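Local atomic coordinates of YHDH (Escherichia coli, PDB entry 1O89), a protein that probably catalyses the NADPH-dependent reduction of acryloyl-CoA to propanoyl-CoA, working as a homodimer of the zinc-containing alcohol dehydrogenase family. Residues Asp50-Val55 with Gln122-Gly127; Gln102-Thr107 with Asp128-Met133; Glu170-Gly175 with Gln231-Ala236. All coordinates share one frame; numbering follows the deposited sequence.

Interaction 1 (Asp50-Val55 with Gln122-Gly127); sequences DVTVDV and QARVKG
The backbone N of Gly127 is gripped from two directions: Asp50 OD1 accepts a bent hydrogen bond from it at 3.0 Å through its syn lone pair, and water 1 takes a second, weak one while donating to Asp50 OD2. Carboxylate, water and amide thus close a small ring, which helps to orient the carboxylate even though the water link to Gly127 N is weak. Asp50 reaches this amide because its CG sits between the backbone N and the carbonyl carbon (chi1 46°), which turns a side chain that starts away from the other segment back onto it. Glycine suits the partner position, since Val51 CG2 packs on Gly127 CA at 3.7 Å. Further along, the two strands run antiparallel. Val51 and Val125 exchange backbone bonds, as do Val53 and Ala123, where Val53 N to Ala123 O measures 2.9 Å and is nearly straight. Val51, Val53, Val125 and Ala123 share one face, and these beta-branched or small residues suit a buried sheet surface; Val55 CG2 adds an apolar touch on Ala123 CB at 4.2 Å. Thr52, Asp54, Gln122 and Arg124 occupy the other face. There Arg124 NE donates to Thr52 OG1 at 3.2 Å, the hydroxyl lying 23° out of the guanidinium plane. Asp54 runs alongside Gln122, yet Asp54 OD1 is held by Arg91 and Gln122 NE2 by Glu43, while buried Gln122 OE1 has no polar partner. Asp50 and Val51 both face Val125, a classic beta bulge ending the antiparallel pairing of strands 51-59 and 122-125 in the GroES-like domain.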
loop_
_atom_site.group_PDB
_atom_site.type_symbol
_atom_site.label_atom_id
_atom_site.label_comp_id
_atom_site.label_asym_id
_atom_site.label_seq_id
_atom_site.Cartn_x
_atom_site.Cartn_y
_atom_site.Cartn_z
ATOM N N ASP A 50 21.261 27.287 -8.204
ATOM C CA ASP A 50 22.611 27.541 -7.677
ATOM C C ASP A 50 23.687 26.604 -8.248
ATOM O O ASP A 50 24.846 26.693 -7.866
ATOM C CB ASP A 50 22.632 27.521 -6.133
ATOM C CG ASP A 50 21.880 26.347 -5.539
ATOM O OD1 ASP A 50 21.759 25.302 -6.210
ATOM O OD2 ASP A 50 21.369 26.383 -4.399
ATOM N N VAL A 51 23.310 25.718 -9.165
ATOM C CA VAL A 51 24.276 24.869 -9.855
ATOM C C VAL A 51 23.985 24.882 -11.344
ATOM O O VAL A 51 22.870 24.564 -11.772
ATOM C CB VAL A 51 24.259 23.407 -9.350
ATOM C CG1 VAL A 51 25.421 22.620 -9.953
ATOM C CG2 VAL A 51 24.315 23.358 -7.828
ATOM N N THR A 52 24.990 25.267 -12.124
ATOM C CA THR A 52 24.939 25.158 -13.574
ATOM C C THR A 52 25.760 23.950 -14.029
ATOM O O THR A 52 26.891 23.765 -13.587
ATOM C CB THR A 52 25.443 26.454 -14.218
ATOM O OG1 THR A 52 24.647 27.543 -13.753
ATOM C CG2 THR A 52 25.211 26.461 -15.728
ATOM N N VAL A 53 25.168 23.132 -14.897
ATOM C CA VAL A 53 25.792 21.908 -15.396
ATOM C C VAL A 53 25.979 21.988 -16.923
ATOM O O VAL A 53 25.054 22.361 -17.660
ATOM C CB VAL A 53 24.926 20.668 -15.057
ATOM C CG1 VAL A 53 25.600 19.385 -15.526
ATOM C CG2 VAL A 53 24.631 20.603 -13.560
ATOM N N ASP A 54 27.203 21.686 -17.364
ATOM C CA ASP A 54 27.530 21.414 -18.769
ATOM C C ASP A 54 27.047 20.014 -19.125
ATOM O O ASP A 54 27.642 19.017 -18.723
ATOM C CB ASP A 54 29.042 21.478 -19.008
ATOM C CG ASP A 54 29.590 22.889 -18.943
ATOM O OD1 ASP A 54 28.921 23.821 -19.433
ATOM O OD2 ASP A 54 30.680 23.162 -18.412
ATOM N N VAL A 55 25.948 19.947 -19.859
ATOM C CA VAL A 55 25.313 18.684 -20.178
ATOM C C VAL A 55 26.110 17.999 -21.275
ATOM O O VAL A 55 26.529 18.615 -22.269
ATOM C CB VAL A 55 23.843 18.905 -20.592
ATOM C CG1 VAL A 55 23.142 17.584 -20.923
ATOM C CG2 VAL A 55 23.109 19.619 -19.487
ATOM N N GLN A 122 23.545 23.582 -21.488
ATOM C CA GLN A 122 23.592 23.931 -20.079
ATOM C C GLN A 122 22.226 23.820 -19.440
ATOM O O GLN A 122 21.218 24.109 -20.081
ATOM C CB GLN A 122 24.101 25.357 -19.903
ATOM C CG GLN A 122 25.412 25.682 -20.619
ATOM C CD GLN A 122 25.896 27.066 -20.268
ATOM O OE1 GLN A 122 25.588 27.562 -19.193
ATOM N NE2 GLN A 122 26.650 27.699 -21.173
ATOM N N ALA A 123 22.209 23.402 -18.179
ATOM C CA ALA A 123 21.014 23.408 -17.349
ATOM C C ALA A 123 21.345 24.041 -15.997
ATOM O O ALA A 123 22.424 23.824 -15.460
ATOM C CB ALA A 123 20.517 22.006 -17.158
ATOM N N ARG A 124 20.445 24.870 -15.479
ATOM C CA ARG A 124 20.597 25.473 -14.154
ATOM C C ARG A 124 19.501 24.909 -13.248
ATOM O O ARG A 124 18.311 25.010 -13.552
ATOM C CB ARG A 124 20.518 27.003 -14.223
ATOM C CG ARG A 124 20.981 27.706 -12.939
ATOM C CD ARG A 124 21.189 29.228 -13.032
ATOM N NE ARG A 124 22.166 29.605 -14.053
ATOM C CZ ARG A 124 22.286 30.823 -14.596
ATOM N NH1 ARG A 124 21.481 31.824 -14.234
ATOM N NH2 ARG A 124 23.230 31.042 -15.516
ATOM N N VAL A 125 19.930 24.291 -12.158
ATOM C CA VAL A 125 19.053 23.592 -11.243
ATOM C C VAL A 125 19.443 23.840 -9.791
ATOM O O VAL A 125 20.512 24.378 -9.502
ATOM C CB VAL A 125 19.104 22.077 -11.507
ATOM C CG1 VAL A 125 18.555 21.756 -12.918
ATOM C CG2 VAL A 125 20.526 21.526 -11.338
ATOM N N LYS A 126 18.554 23.456 -8.881
ATOM C CA LYS A 126 18.859 23.438 -7.460
ATOM C C LYS A 126 19.778 22.253 -7.155
ATOM O O LYS A 126 19.601 21.175 -7.703
ATOM C CB LYS A 126 17.571 23.329 -6.641
ATOM C CG LYS A 126 16.608 24.484 -6.839
ATOM C CD LYS A 126 15.393 24.350 -5.925
ATOM C CE LYS A 126 14.630 25.669 -5.793
ATOM N NZ LYS A 126 13.281 25.628 -6.457
ATOM N N GLY A 127 20.747 22.454 -6.261
ATOM C CA GLY A 127 21.725 21.427 -5.930
ATOM C C GLY A 127 21.088 20.214 -5.291
ATOM O O GLY A 127 21.547 19.092 -5.507
HETATM O O HOH W 1 20.339 23.823 -3.624
#

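Interaction 2 (Gln102-Thr107 with Asp128-Met133); sequences QEVLLT and DWLVAM
Leu105 and Val131 form the tightly packed middle of this contact, exchanging two backbone hydrogen bonds as an antiparallel pair: Leu105 N to Val131 O and Val131 N to Leu105 O, both 2.9 Å and close to straight. Their side chains run alongside each other on the same face, with Leu105 CD2 against Val131 CB at 3.8 Å. Leucine's forked end suits this place because CD1 also reaches Met133 SD at 4.1 Å, and Leu105 touches Trp300 of helix 293-306 as well. On the buried flank Leu130 CD2 fits between Val104 CG2 and Leu106 CB. Leu106, with CG anti to the backbone N (chi1 -178°), extends its CD1 to 3.8 Å from Trp129 CB, the two side chains lying side by side; the indole itself leads off to stack on Trp109. The pairing then opens: instead of a direct backbone bond, water 2 accepts from Thr107 N and donates to Trp129 O at 2.8 Å, bridging strand 103-107 to the 3-10 turn that holds Trp129. The other end is nearer solvent and its backbone bond is poorer. Met133 N donates to Glu103 O at 3.2 Å, tilted 34° from the carbonyl plane. Here the aliphatic part of Glu103 does the packing, CG lying 3.6 Å from Met133 CB, so a charged residue can line an exposed edge and still cover a methionine. Gln102 NE2 merely approaches the methyl of Ala132. The directional part of the contact is therefore three backbone bonds and one bridging water, while the side chains add mainly apolar contact.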
loop_
_atom_site.group_PDB
_atom_site.type_symbol
_atom_site.label_atom_id
_atom_site.label_comp_id
_atom_site.label_asym_id
_atom_site.label_seq_id
_atom_site.Cartn_x
_atom_site.Cartn_y
_atom_site.Cartn_z
ATOM N N GLN A 102 33.009 18.401 -11.573
ATOM C CA GLN A 102 32.402 17.204 -10.987
ATOM C C GLN A 102 31.287 16.634 -11.861
ATOM O O GLN A 102 30.345 17.347 -12.215
ATOM C CB GLN A 102 31.814 17.554 -9.628
ATOM C CG GLN A 102 31.221 16.397 -8.870
ATOM C CD GLN A 102 30.669 16.817 -7.514
ATOM O OE1 GLN A 102 30.549 18.006 -7.223
ATOM N NE2 GLN A 102 30.331 15.840 -6.685
ATOM N N GLU A 103 31.370 15.350 -12.186
ATOM C CA GLU A 103 30.267 14.715 -12.893
ATOM C C GLU A 103 29.073 14.466 -11.960
ATOM O O GLU A 103 29.229 14.056 -10.803
ATOM C CB GLU A 103 30.666 13.450 -13.676
ATOM C CG GLU A 103 31.579 12.449 -12.986
ATOM C CD GLU A 103 32.738 11.985 -13.867
ATOM O OE1 GLU A 103 32.757 12.359 -15.063
ATOM O OE2 GLU A 103 33.641 11.254 -13.363
ATOM N N VAL A 104 27.894 14.776 -12.487
ATOM C CA VAL A 104 26.632 14.632 -11.791
ATOM C C VAL A 104 25.578 14.101 -12.765
ATOM O O VAL A 104 25.763 14.116 -13.982
ATOM C CB VAL A 104 26.141 15.998 -11.186
ATOM C CG1 VAL A 104 27.041 16.455 -10.055
ATOM C CG2 VAL A 104 26.034 17.097 -12.259
ATOM N N LEU A 105 24.478 13.610 -12.222
ATOM C CA LEU A 105 23.284 13.376 -13.025
ATOM C C LEU A 105 22.056 13.948 -12.360
ATOM O O LEU A 105 22.076 14.337 -11.189
ATOM C CB LEU A 105 23.122 11.886 -13.390
ATOM C CG LEU A 105 22.684 10.731 -12.478
ATOM C CD1 LEU A 105 23.817 10.282 -11.607
ATOM C CD2 LEU A 105 21.398 10.966 -11.658
ATOM N N LEU A 106 20.983 14.006 -13.135
ATOM C CA LEU A 106 19.696 14.453 -12.659
ATOM C C LEU A 106 18.617 13.689 -13.382
ATOM O O LEU A 106 18.710 13.494 -14.604
ATOM C CB LEU A 106 19.512 15.951 -12.923
ATOM C CG LEU A 106 18.184 16.518 -12.395
ATOM C CD1 LEU A 106 18.349 17.932 -11.857
ATOM C CD2 LEU A 106 17.064 16.495 -13.456
ATOM N N THR A 107 17.625 13.225 -12.622
ATOM C CA THR A 107 16.315 12.854 -13.156
ATOM C C THR A 107 15.217 13.499 -12.313
ATOM O O THR A 107 15.405 13.761 -11.125
ATOM C CB THR A 107 16.140 11.323 -13.229
ATOM O OG1 THR A 107 16.144 10.754 -11.912
ATOM C CG2 THR A 107 17.361 10.696 -13.921
ATOM N N ASP A 128 20.021 20.448 -4.526
ATOM C CA ASP A 128 19.194 19.392 -3.932
ATOM C C ASP A 128 18.604 18.413 -4.949
ATOM O O ASP A 128 18.184 17.310 -4.579
ATOM C CB ASP A 128 18.006 19.995 -3.166
ATOM C CG ASP A 128 18.425 20.929 -2.040
ATOM O OD1 ASP A 128 19.361 20.596 -1.285
ATOM O OD2 ASP A 128 17.842 22.014 -1.822
ATOM N N TRP A 129 18.527 18.831 -6.209
ATOM C CA TRP A 129 17.962 18.009 -7.279
ATOM C C TRP A 129 18.973 17.089 -7.935
ATOM O O TRP A 129 18.580 16.145 -8.624
ATOM C CB TRP A 129 17.350 18.898 -8.369
ATOM C CG TRP A 129 16.154 19.652 -7.943
ATOM C CD1 TRP A 129 15.475 19.529 -6.769
ATOM C CD2 TRP A 129 15.485 20.674 -8.690
ATOM N NE1 TRP A 129 14.422 20.407 -6.744
ATOM C CE2 TRP A 129 14.411 21.129 -7.908
ATOM C CE3 TRP A 129 15.688 21.253 -9.952
ATOM C CZ2 TRP A 129 13.538 22.127 -8.337
ATOM C CZ3 TRP A 129 14.822 22.248 -10.380
ATOM C CH2 TRP A 129 13.761 22.679 -9.571
ATOM N N LEU A 130 20.261 17.365 -7.744
ATOM C CA LEU A 130 21.321 16.604 -8.421
ATOM C C LEU A 130 21.797 15.411 -7.630
ATOM O O LEU A 130 21.684 15.361 -6.415
ATOM C CB LEU A 130 22.544 17.476 -8.707
ATOM C CG LEU A 130 22.373 18.639 -9.668
ATOM C CD1 LEU A 130 23.487 19.635 -9.418
ATOM C CD2 LEU A 130 22.392 18.166 -11.111
ATOM N N VAL A 131 22.378 14.465 -8.347
ATOM C CA VAL A 131 23.003 13.312 -7.744
ATOM C C VAL A 131 24.465 13.275 -8.169
ATOM O O VAL A 131 24.773 13.293 -9.369
ATOM C CB VAL A 131 22.302 12.009 -8.170
ATOM C CG1 VAL A 131 22.976 10.795 -7.520
ATOM C CG2 VAL A 131 20.828 12.067 -7.815
ATOM N N ALA A 132 25.359 13.217 -7.182
ATOM C CA ALA A 132 26.781 13.006 -7.440
ATOM C C ALA A 132 26.942 11.702 -8.206
ATOM O O ALA A 132 26.355 10.692 -7.828
ATOM C CB ALA A 132 27.560 12.955 -6.137
ATOM N N MET A 133 27.714 11.737 -9.292
ATOM C CA MET A 133 27.888 10.568 -10.148
ATOM C C MET A 133 28.351 9.436 -9.253
ATOM O O MET A 133 29.404 9.550 -8.645
ATOM C CB MET A 133 28.922 10.827 -11.255
ATOM C CG MET A 133 29.003 9.742 -12.336
ATOM S SD MET A 133 27.491 9.734 -13.422
ATOM C CE MET A 133 27.077 8.291 -13.290
HETATM O O HOH W 2 17.895 13.672 -9.733
#

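Interaction 3 (Glu170-Gly175 with Gln231-Ala236); sequences EIVVTG and QVWAGA
Val172 packs over one face of the Trp233 indole: its CG1 is 3.5 Å from the centroid of the five-membered ring and only 3° off the ring normal, a CH-pi contact. CB stands over the centre of the ring system, and a chi1 of 67°, with CG1 between the backbone N and the carbonyl carbon, brings CG1 over the five-membered ring and against Ala236 CB. Val232 CG2 covers the opposite face, so the ring is clamped between two valines. Val172 CG1 and Ala236 CB are 3.5 Å apart, a tight fit that suits the small alanine side chain. On the other face of the sheet, Ile171 CD1 lies 3.4 Å from Gly235 N, and the glycine suits a spot whose side-chain direction is already filled by the isoleucine. These are adjacent parallel strands, 170-173 and 233-238, in the middle of the six-stranded sheet of a Rossmann-type nucleotide-binding domain with strand order 3-2-1-4-5-6; the first strand leads toward the NADP-binding residues Ser177 to Val180. Between the two segments two backbone bonds pair the strands, and Val172 bonds onward to Ile237. Val172 N donates to Gly235 O at 3.2 Å, and Ala234 N donates to Glu170 O at 2.9 Å, with an N-H...O angle of 146° where the chain turns a corner at Ala234. At the outer margin the aliphatic CB of Glu170 meets the edge of the indole in its plane, 3.9 Å from Trp233 CE3. Beyond it the carboxylate lies near Trp233 CZ3, but its charge is answered by Arg215, and Trp233 NE1 donates to Gln251 OE1.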
loop_
_atom_site.group_PDB
_atom_site.type_symbol
_atom_site.label_atom_id
_atom_site.label_comp_id
_atom_site.label_asym_id
_atom_site.label_seq_id
_atom_site.Cartn_x
_atom_site.Cartn_y
_atom_site.Cartn_z
ATOM N N GLU A 170 6.492 -16.107 -7.184
ATOM C CA GLU A 170 6.685 -15.455 -8.464
ATOM C C GLU A 170 6.406 -13.957 -8.376
ATOM O O GLU A 170 5.480 -13.525 -7.697
ATOM C CB GLU A 170 5.781 -16.097 -9.524
ATOM C CG GLU A 170 6.177 -17.513 -9.920
ATOM C CD GLU A 170 5.523 -17.955 -11.221
ATOM O OE1 GLU A 170 4.298 -17.767 -11.360
ATOM O OE2 GLU A 170 6.227 -18.484 -12.106
ATOM N N ILE A 171 7.215 -13.174 -9.078
ATOM C CA ILE A 171 6.985 -11.745 -9.206
ATOM C C ILE A 171 6.497 -11.438 -10.610
ATOM O O ILE A 171 7.182 -11.747 -11.575
ATOM C CB ILE A 171 8.261 -10.947 -8.929
ATOM C CG1 ILE A 171 8.928 -11.398 -7.632
ATOM C CG2 ILE A 171 7.943 -9.441 -8.877
ATOM C CD1 ILE A 171 8.064 -11.238 -6.381
ATOM N N VAL A 172 5.329 -10.807 -10.711
ATOM C CA VAL A 172 4.809 -10.361 -11.995
ATOM C C VAL A 172 5.171 -8.896 -12.284
ATOM O O VAL A 172 4.975 -8.025 -11.442
ATOM C CB VAL A 172 3.273 -10.600 -12.119
ATOM C CG1 VAL A 172 2.460 -9.723 -11.158
ATOM C CG2 VAL A 172 2.814 -10.412 -13.556
ATOM N N VAL A 173 5.707 -8.641 -13.474
ATOM C CA VAL A 173 5.980 -7.284 -13.947
ATOM C C VAL A 173 5.057 -6.960 -15.123
ATOM O O VAL A 173 5.064 -7.668 -16.128
ATOM C CB VAL A 173 7.426 -7.133 -14.399
ATOM C CG1 VAL A 173 7.688 -5.701 -14.867
ATOM C CG2 VAL A 173 8.384 -7.530 -13.272
ATOM N N THR A 174 4.251 -5.911 -15.000
ATOM C CA THR A 174 3.381 -5.511 -16.095
ATOM C C THR A 174 4.067 -4.445 -16.972
ATOM O O THR A 174 5.081 -3.854 -16.570
ATOM C CB THR A 174 2.027 -5.043 -15.560
ATOM O OG1 THR A 174 2.198 -3.862 -14.781
ATOM C CG2 THR A 174 1.420 -6.067 -14.577
ATOM N N GLY A 175 3.544 -4.246 -18.178
ATOM C CA GLY A 175 4.168 -3.384 -19.182
ATOM C C GLY A 175 5.657 -3.674 -19.328
ATOM O O GLY A 175 6.485 -2.771 -19.437
ATOM N N GLN A 231 -4.605 -17.026 -5.488
ATOM C CA GLN A 231 -3.342 -16.412 -5.077
ATOM C C GLN A 231 -2.173 -16.984 -5.885
ATOM O O GLN A 231 -1.844 -18.157 -5.739
ATOM C CB GLN A 231 -3.078 -16.680 -3.590
ATOM C CG GLN A 231 -3.884 -15.836 -2.617
ATOM C CD GLN A 231 -3.831 -16.387 -1.203
ATOM O OE1 GLN A 231 -2.928 -16.058 -0.436
ATOM N NE2 GLN A 231 -4.787 -17.243 -0.864
ATOM N N VAL A 232 -1.550 -16.156 -6.727
ATOM C CA VAL A 232 -0.398 -16.596 -7.529
ATOM C C VAL A 232 0.882 -15.753 -7.370
ATOM O O VAL A 232 1.968 -16.286 -7.561
ATOM C CB VAL A 232 -0.762 -16.749 -9.049
ATOM C CG1 VAL A 232 -1.644 -17.973 -9.280
ATOM C CG2 VAL A 232 -1.449 -15.513 -9.601
ATOM N N TRP A 233 0.789 -14.470 -7.010
ATOM C CA TRP A 233 2.000 -13.615 -6.952
ATOM C C TRP A 233 2.477 -13.273 -5.539
ATOM O O TRP A 233 1.686 -12.855 -4.692
ATOM C CB TRP A 233 1.816 -12.295 -7.717
ATOM C CG TRP A 233 1.109 -12.396 -9.004
ATOM C CD1 TRP A 233 -0.037 -11.754 -9.354
ATOM C CD2 TRP A 233 1.498 -13.173 -10.129
ATOM N NE1 TRP A 233 -0.408 -12.105 -10.627
ATOM C CE2 TRP A 233 0.528 -12.966 -11.136
ATOM C CE3 TRP A 233 2.569 -14.035 -10.395
ATOM C CZ2 TRP A 233 0.593 -13.594 -12.380
ATOM C CZ3 TRP A 233 2.634 -14.657 -11.636
ATOM C CH2 TRP A 233 1.649 -14.436 -12.608
ATOM N N ALA A 234 3.784 -13.422 -5.305
ATOM C CA ALA A 234 4.405 -12.984 -4.048
ATOM C C ALA A 234 4.574 -11.475 -4.043
ATOM O O ALA A 234 4.449 -10.814 -2.998
ATOM C CB ALA A 234 5.748 -13.655 -3.864
ATOM N N GLY A 235 4.892 -10.944 -5.217
ATOM C CA GLY A 235 5.050 -9.522 -5.417
ATOM C C GLY A 235 4.760 -9.124 -6.853
ATOM O O GLY A 235 4.611 -9.979 -7.738
ATOM N N ALA A 236 4.696 -7.813 -7.087
ATOM C CA ALA A 236 4.391 -7.296 -8.413
ATOM C C ALA A 236 4.936 -5.884 -8.612
ATOM O O ALA A 236 5.002 -5.083 -7.678
ATOM C CB ALA A 236 2.856 -7.336 -8.682
#

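Interactions 1 and 2 belong to one sheet of the GroES-like domain, where strands 51-59 and 103-107 both pair with strand 85-93, and their segments alternate along the chain. They touch directly: Val51 CG1 packs on Leu130 CD1 at 3.6 Å, Val53 meets Val104 and Val125 meets Leu106, so this side of interaction 2 joins the valine face of interaction 1. Interaction 3 sits across the chain's centre, in the nucleotide-binding domain, its nearest atoms about 18 Å from interaction 2. Interactions 1 and 3 are largely buried: one is antiparallel with a polar face, the other parallel with aromatic packing. Interaction 2, partly exposed, combines leucine packing with a bridging water and exposed Glu103.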